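Local coordinates for putative uncharacterized protein (Trypanosoma congolense, PDB 4E40) that serves as a cell-surface receptor for the haptoglobin-hemoglobin complex, probably taking it up as a nutrient source, at residues A122-S136 with T194-D208. Sequence-based numbering, arbitrary orientation. Where two conformers were deposited one is given.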
loop_
_atom_site.group_PDB
_atom_site.type_symbol
_atom_site.label_atom_id
_atom_site.label_comp_id
_atom_site.label_asym_id
_atom_site.label_seq_id
_atom_site.Cartn_x
_atom_site.Cartn_y
_atom_site.Cartn_z
ATOM N N ALA A 122 -1.809 5.550 -4.755
ATOM C CA ALA A 122 -1.280 6.207 -3.578
ATOM C C ALA A 122 -0.217 7.182 -4.027
ATOM O O ALA A 122 -0.088 8.305 -3.455
ATOM C CB ALA A 122 -0.656 5.161 -2.667
ATOM N N THR A 123 0.592 6.777 -4.979
ATOM C CA THR A 123 1.630 7.670 -5.523
ATOM C C THR A 123 1.018 8.971 -6.041
ATOM O O THR A 123 1.562 10.052 -5.776
ATOM C CB THR A 123 2.509 6.949 -6.582
ATOM O OG1 THR A 123 3.121 5.838 -5.930
ATOM C CG2 THR A 123 3.544 7.893 -7.132
ATOM N N GLU A 124 -0.133 8.856 -6.748
ATOM C CA GLU A 124 -0.802 10.024 -7.264
ATOM C C GLU A 124 -1.389 10.856 -6.144
ATOM O O GLU A 124 -1.303 12.087 -6.217
ATOM C CB GLU A 124 -1.930 9.650 -8.265
ATOM C CG GLU A 124 -1.399 9.051 -9.557
ATOM C CD GLU A 124 -0.328 9.896 -10.215
ATOM O OE1 GLU A 124 -0.573 11.128 -10.347
ATOM O OE2 GLU A 124 0.791 9.330 -10.470
ATOM N N HIS A 125 -1.926 10.201 -5.100
ATOM C CA HIS A 125 -2.398 11.030 -3.955
ATOM C C HIS A 125 -1.268 11.787 -3.289
ATOM O O HIS A 125 -1.451 12.963 -2.870
ATOM C CB HIS A 125 -3.140 10.161 -2.919
ATOM C CG HIS A 125 -4.454 9.591 -3.449
ATOM N ND1 HIS A 125 -5.388 10.377 -3.997
ATOM C CD2 HIS A 125 -4.955 8.297 -3.492
ATOM C CE1 HIS A 125 -6.431 9.611 -4.430
ATOM N NE2 HIS A 125 -6.186 8.369 -4.089
ATOM N N ALA A 126 -0.101 11.170 -3.176
ATOM C CA ALA A 126 0.994 11.862 -2.492
ATOM C C ALA A 126 1.474 13.051 -3.329
ATOM O O ALA A 126 1.763 14.125 -2.750
ATOM C CB ALA A 126 2.154 10.881 -2.257
ATOM N N LYS A 127 1.525 12.894 -4.675
ATOM C CA LYS A 127 1.929 13.968 -5.585
ATOM C C LYS A 127 0.946 15.109 -5.464
ATOM O O LYS A 127 1.349 16.270 -5.397
ATOM C CB LYS A 127 1.910 13.474 -7.051
ATOM C CG LYS A 127 3.105 12.634 -7.375
ATOM C CD LYS A 127 3.163 12.255 -8.854
ATOM C CE LYS A 127 4.089 11.050 -9.050
ATOM N NZ LYS A 127 3.673 10.370 -10.333
ATOM N N GLY A 128 -0.353 14.786 -5.442
ATOM C CA GLY A 128 -1.372 15.851 -5.312
ATOM C C GLY A 128 -1.360 16.580 -3.981
ATOM O O GLY A 128 -1.419 17.840 -3.958
ATOM N N ALA A 129 -1.160 15.821 -2.882
ATOM C CA ALA A 129 -1.094 16.448 -1.541
ATOM C C ALA A 129 0.114 17.383 -1.531
ATOM O O ALA A 129 -0.016 18.553 -1.097
ATOM C CB ALA A 129 -0.993 15.367 -0.469
ATOM N N LYS A 130 1.278 16.929 -1.997
ATOM C CA LYS A 130 2.467 17.810 -2.038
ATOM C C LYS A 130 2.249 19.052 -2.872
ATOM O O LYS A 130 2.605 20.149 -2.444
ATOM C CB LYS A 130 3.680 17.034 -2.568
ATOM C CG LYS A 130 4.867 17.953 -2.837
ATOM C CD LYS A 130 6.026 17.100 -3.337
ATOM C CE LYS A 130 7.229 17.985 -3.682
ATOM N NZ LYS A 130 7.575 18.957 -2.566
ATOM N N ALA A 131 1.688 18.906 -4.084
ATOM C CA ALA A 131 1.589 20.063 -4.982
ATOM C C ALA A 131 0.693 21.115 -4.323
ATOM O O ALA A 131 1.002 22.328 -4.353
ATOM C CB ALA A 131 1.019 19.618 -6.312
ATOM N N ASN A 132 -0.419 20.651 -3.727
ATOM C CA ASN A 132 -1.405 21.577 -3.134
ATOM C C ASN A 132 -0.929 22.144 -1.773
ATOM O O ASN A 132 -1.162 23.331 -1.482
ATOM C CB ASN A 132 -2.750 20.871 -3.016
ATOM C CG ASN A 132 -3.463 20.782 -4.343
ATOM O OD1 ASN A 132 -3.913 21.769 -4.862
ATOM N ND2 ASN A 132 -3.480 19.618 -4.926
ATOM N N GLY A 133 -0.207 21.358 -0.969
ATOM C CA GLY A 133 0.417 21.876 0.257
ATOM C C GLY A 133 1.481 22.898 -0.027
ATOM O O GLY A 133 1.445 23.977 0.591
ATOM N N ASP A 134 2.316 22.659 -1.029
ATOM C CA ASP A 134 3.350 23.665 -1.378
ATOM C C ASP A 134 2.723 24.941 -1.899
ATOM O O ASP A 134 3.105 26.054 -1.491
ATOM C CB ASP A 134 4.294 23.090 -2.429
ATOM C CG ASP A 134 5.222 22.063 -1.879
ATOM O OD1 ASP A 134 5.339 21.851 -0.648
ATOM O OD2 ASP A 134 5.888 21.383 -2.718
ATOM N N ALA A 135 1.714 24.802 -2.755
ATOM C CA ALA A 135 1.128 25.992 -3.389
ATOM C C ALA A 135 0.383 26.804 -2.364
ATOM O O ALA A 135 0.465 28.034 -2.383
ATOM C CB ALA A 135 0.163 25.595 -4.498
ATOM N N SER A 136 -0.426 26.135 -1.551
ATOM C CA SER A 136 -1.147 26.913 -0.534
ATOM C C SER A 136 -0.220 27.465 0.542
ATOM O O SER A 136 -0.503 28.555 1.070
ATOM C CB SER A 136 -2.351 26.130 0.002
ATOM O OG SER A 136 -1.911 24.995 0.716
ATOM N N THR A 194 -8.149 24.091 -2.703
ATOM C CA THR A 194 -6.808 23.592 -2.496
ATOM C C THR A 194 -6.669 22.917 -1.134
ATOM O O THR A 194 -6.203 21.766 -1.027
ATOM C CB THR A 194 -5.809 24.723 -2.679
ATOM O OG1 THR A 194 -5.931 25.222 -4.026
ATOM C CG2 THR A 194 -4.389 24.207 -2.465
ATOM N N PHE A 195 -7.175 23.578 -0.110
ATOM C CA PHE A 195 -7.123 22.991 1.247
ATOM C C PHE A 195 -7.952 21.716 1.352
ATOM O O PHE A 195 -7.486 20.696 1.922
ATOM C CB PHE A 195 -7.676 23.973 2.309
ATOM C CG PHE A 195 -6.844 25.206 2.558
ATOM C CD1 PHE A 195 -5.408 25.238 2.513
ATOM C CD2 PHE A 195 -7.526 26.382 2.878
ATOM C CE1 PHE A 195 -4.711 26.410 2.825
ATOM C CE2 PHE A 195 -6.837 27.528 3.222
ATOM C CZ PHE A 195 -5.424 27.561 3.184
ATOM N N GLN A 196 -9.178 21.707 0.803
ATOM C CA GLN A 196 -9.985 20.506 0.823
ATOM C C GLN A 196 -9.316 19.373 0.071
ATOM O O GLN A 196 -9.355 18.238 0.552
ATOM C CB GLN A 196 -11.393 20.741 0.260
ATOM C CG GLN A 196 -12.351 19.594 0.673
ATOM C CD GLN A 196 -12.160 19.091 2.137
ATOM O OE1 GLN A 196 -11.774 17.897 2.379
ATOM N NE2 GLN A 196 -12.390 19.998 3.128
ATOM N N SER A 197 -8.629 19.693 -1.031
ATOM C CA SER A 197 -7.983 18.627 -1.820
ATOM C C SER A 197 -6.820 18.014 -1.037
ATOM O O SER A 197 -6.529 16.838 -1.153
ATOM C CB SER A 197 -7.510 19.176 -3.173
ATOM O OG SER A 197 -6.278 19.840 -2.973
ATOM N N ILE A 198 -6.137 18.801 -0.200
ATOM C CA ILE A 198 -5.016 18.224 0.562
ATOM C C ILE A 198 -5.565 17.196 1.525
ATOM O O ILE A 198 -4.993 16.155 1.663
ATOM C CB ILE A 198 -4.244 19.294 1.395
ATOM C CG1 ILE A 198 -3.588 20.307 0.451
ATOM C CG2 ILE A 198 -3.195 18.597 2.286
ATOM C CD1 ILE A 198 -3.210 21.613 1.194
ATOM N N LEU A 199 -6.654 17.536 2.242
ATOM C CA LEU A 199 -7.234 16.691 3.257
ATOM C C LEU A 199 -7.757 15.390 2.585
ATOM O O LEU A 199 -7.445 14.317 3.092
ATOM C CB LEU A 199 -8.379 17.410 3.989
ATOM C CG LEU A 199 -7.975 18.630 4.837
ATOM C CD1 LEU A 199 -9.241 19.229 5.495
ATOM C CD2 LEU A 199 -6.994 18.147 5.934
ATOM N N THR A 200 -8.444 15.535 1.450
ATOM C CA THR A 200 -8.915 14.332 0.717
ATOM C C THR A 200 -7.754 13.490 0.214
ATOM O O THR A 200 -7.773 12.232 0.365
ATOM C CB THR A 200 -9.937 14.690 -0.356
ATOM O OG1 THR A 200 -9.437 15.681 -1.233
ATOM C CG2 THR A 200 -11.124 15.250 0.241
ATOM N N SER A 201 -6.741 14.132 -0.340
ATOM C CA SER A 201 -5.569 13.370 -0.865
ATOM C C SER A 201 -4.829 12.668 0.263
ATOM O O SER A 201 -4.492 11.468 0.128
ATOM C CB SER A 201 -4.598 14.268 -1.607
ATOM O OG SER A 201 -5.196 14.771 -2.808
ATOM N N LEU A 202 -4.601 13.339 1.400
ATOM C CA LEU A 202 -3.921 12.671 2.512
ATOM C C LEU A 202 -4.754 11.520 3.089
ATOM O O LEU A 202 -4.175 10.485 3.452
ATOM C CB LEU A 202 -3.648 13.647 3.662
ATOM C CG LEU A 202 -2.525 14.637 3.349
ATOM C CD1 LEU A 202 -2.445 15.690 4.478
ATOM C CD2 LEU A 202 -1.164 13.964 3.144
ATOM N N ASP A 203 -6.068 11.693 3.187
ATOM C CA ASP A 203 -6.908 10.617 3.746
ATOM C C ASP A 203 -7.009 9.410 2.769
ATOM O O ASP A 203 -7.037 8.251 3.189
ATOM C CB ASP A 203 -8.251 11.166 4.256
ATOM C CG ASP A 203 -8.103 12.007 5.579
ATOM O OD1 ASP A 203 -7.535 11.483 6.594
ATOM O OD2 ASP A 203 -8.559 13.198 5.641
ATOM N N ASN A 204 -6.957 9.679 1.479
ATOM C CA ASN A 204 -6.963 8.574 0.464
ATOM C C ASN A 204 -5.613 7.862 0.460
ATOM O O ASN A 204 -5.563 6.638 0.335
ATOM C CB ASN A 204 -7.352 9.093 -0.921
ATOM C CG ASN A 204 -8.854 9.366 -1.016
ATOM O OD1 ASN A 204 -9.630 8.690 -0.344
ATOM N ND2 ASN A 204 -9.260 10.285 -1.880
ATOM N N LEU A 205 -4.532 8.630 0.581
ATOM C CA LEU A 205 -3.166 8.092 0.665
ATOM C C LEU A 205 -3.042 7.152 1.864
ATOM O O LEU A 205 -2.541 6.041 1.719
ATOM C CB LEU A 205 -2.188 9.276 0.717
ATOM C CG LEU A 205 -0.719 8.959 0.961
ATOM C CD1 LEU A 205 -0.150 7.916 -0.059
ATOM C CD2 LEU A 205 0.076 10.239 0.925
ATOM N N ASP A 206 -3.486 7.615 3.036
ATOM C CA ASP A 206 -3.395 6.845 4.276
ATOM C C ASP A 206 -4.183 5.538 4.090
ATOM O O ASP A 206 -3.637 4.447 4.401
ATOM C CB ASP A 206 -3.991 7.716 5.394
ATOM C CG ASP A 206 -3.701 7.222 6.763
ATOM O OD1 ASP A 206 -2.931 6.267 6.963
ATOM O OD2 ASP A 206 -4.188 7.923 7.713
ATOM N N LYS A 207 -5.401 5.626 3.559
ATOM C CA LYS A 207 -6.255 4.444 3.317
ATOM C C LYS A 207 -5.580 3.468 2.369
ATOM O O LYS A 207 -5.594 2.233 2.607
ATOM C CB LYS A 207 -7.582 4.865 2.751
ATOM C CG LYS A 207 -8.501 5.409 3.834
ATOM C CD LYS A 207 -9.762 5.945 3.160
ATOM C CE LYS A 207 -10.924 6.074 4.136
ATOM N NZ LYS A 207 -10.690 7.146 5.138
ATOM N N ASP A 208 -4.984 4.004 1.314
ATOM C CA ASP A 208 -4.372 3.145 0.270
ATOM C C ASP A 208 -3.186 2.378 0.822
ATOM O O ASP A 208 -3.012 1.193 0.472
ATOM C CB ASP A 208 -3.942 3.953 -0.962
ATOM C CG ASP A 208 -5.139 4.354 -1.849
ATOM O OD1 ASP A 208 -6.270 3.856 -1.659
ATOM O OD2 ASP A 208 -4.968 5.219 -2.728
HETATM O O HOH W 1 -4.393 17.490 -3.027
#
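Two long helices of the receptor's elongated helical bundle, 82-147 and 192-246, pack antiparallel here through interlocking knobs and holes, with His125 lodged among Ser201, Asn204, Leu205 and Asp208 and, from the other helix, Ile198 among Ala129, Asn132, Gly133 and Ser136. The axes of 122-136 and 194-208 diverge from strict antiparallel to 152° and come within 8.4 Å, a close approach suited to the alanines, glycines and serines between them. The His125 imidazole lies with one face against Asn204, whose CB sits over the ring centre, 3.5 Å from the centroid, in a CH-pi contact. At the ring edge, in its plane, Asp208 OD2 stands 3.2 Å from His125 CD2; the nearby carboxylate would probably polarise the ring. Toward the bundle interior Leu205 divides its two methyls, CD1 against Ala122 CB at 3.8 Å and CD2 against Ala126 CB, while Ala129 CB meets Leu202 CD2. Ile198 extends CG1 to Asn132 CB and CD1 to Gly133 N and Ser136 OG. Leu25 of helix 12-26 touches Ile198, Phe195 and Ser136, and Leu35 and Leu36 of helix 28-73 pack on Leu205 and Ala122 respectively, continuing this apolar side. With its hydroxyl between the backbone N and carbonyl carbon (chi1 66°), Ser136 turns OG back to Asn132 O, while its CB rests 3.7 Å from Phe195 CE1. On the polar side, Asn132 ND2 bonds back to Gly128 O at 2.9 Å, from above the carbonyl plane and on the opposite face to Asn132 N. A water held by 194-208, donating to Ser197 OG and Ser201 OG (2.8 Å to the latter), reaches 122-136 through a weak bond from Asn132 ND2.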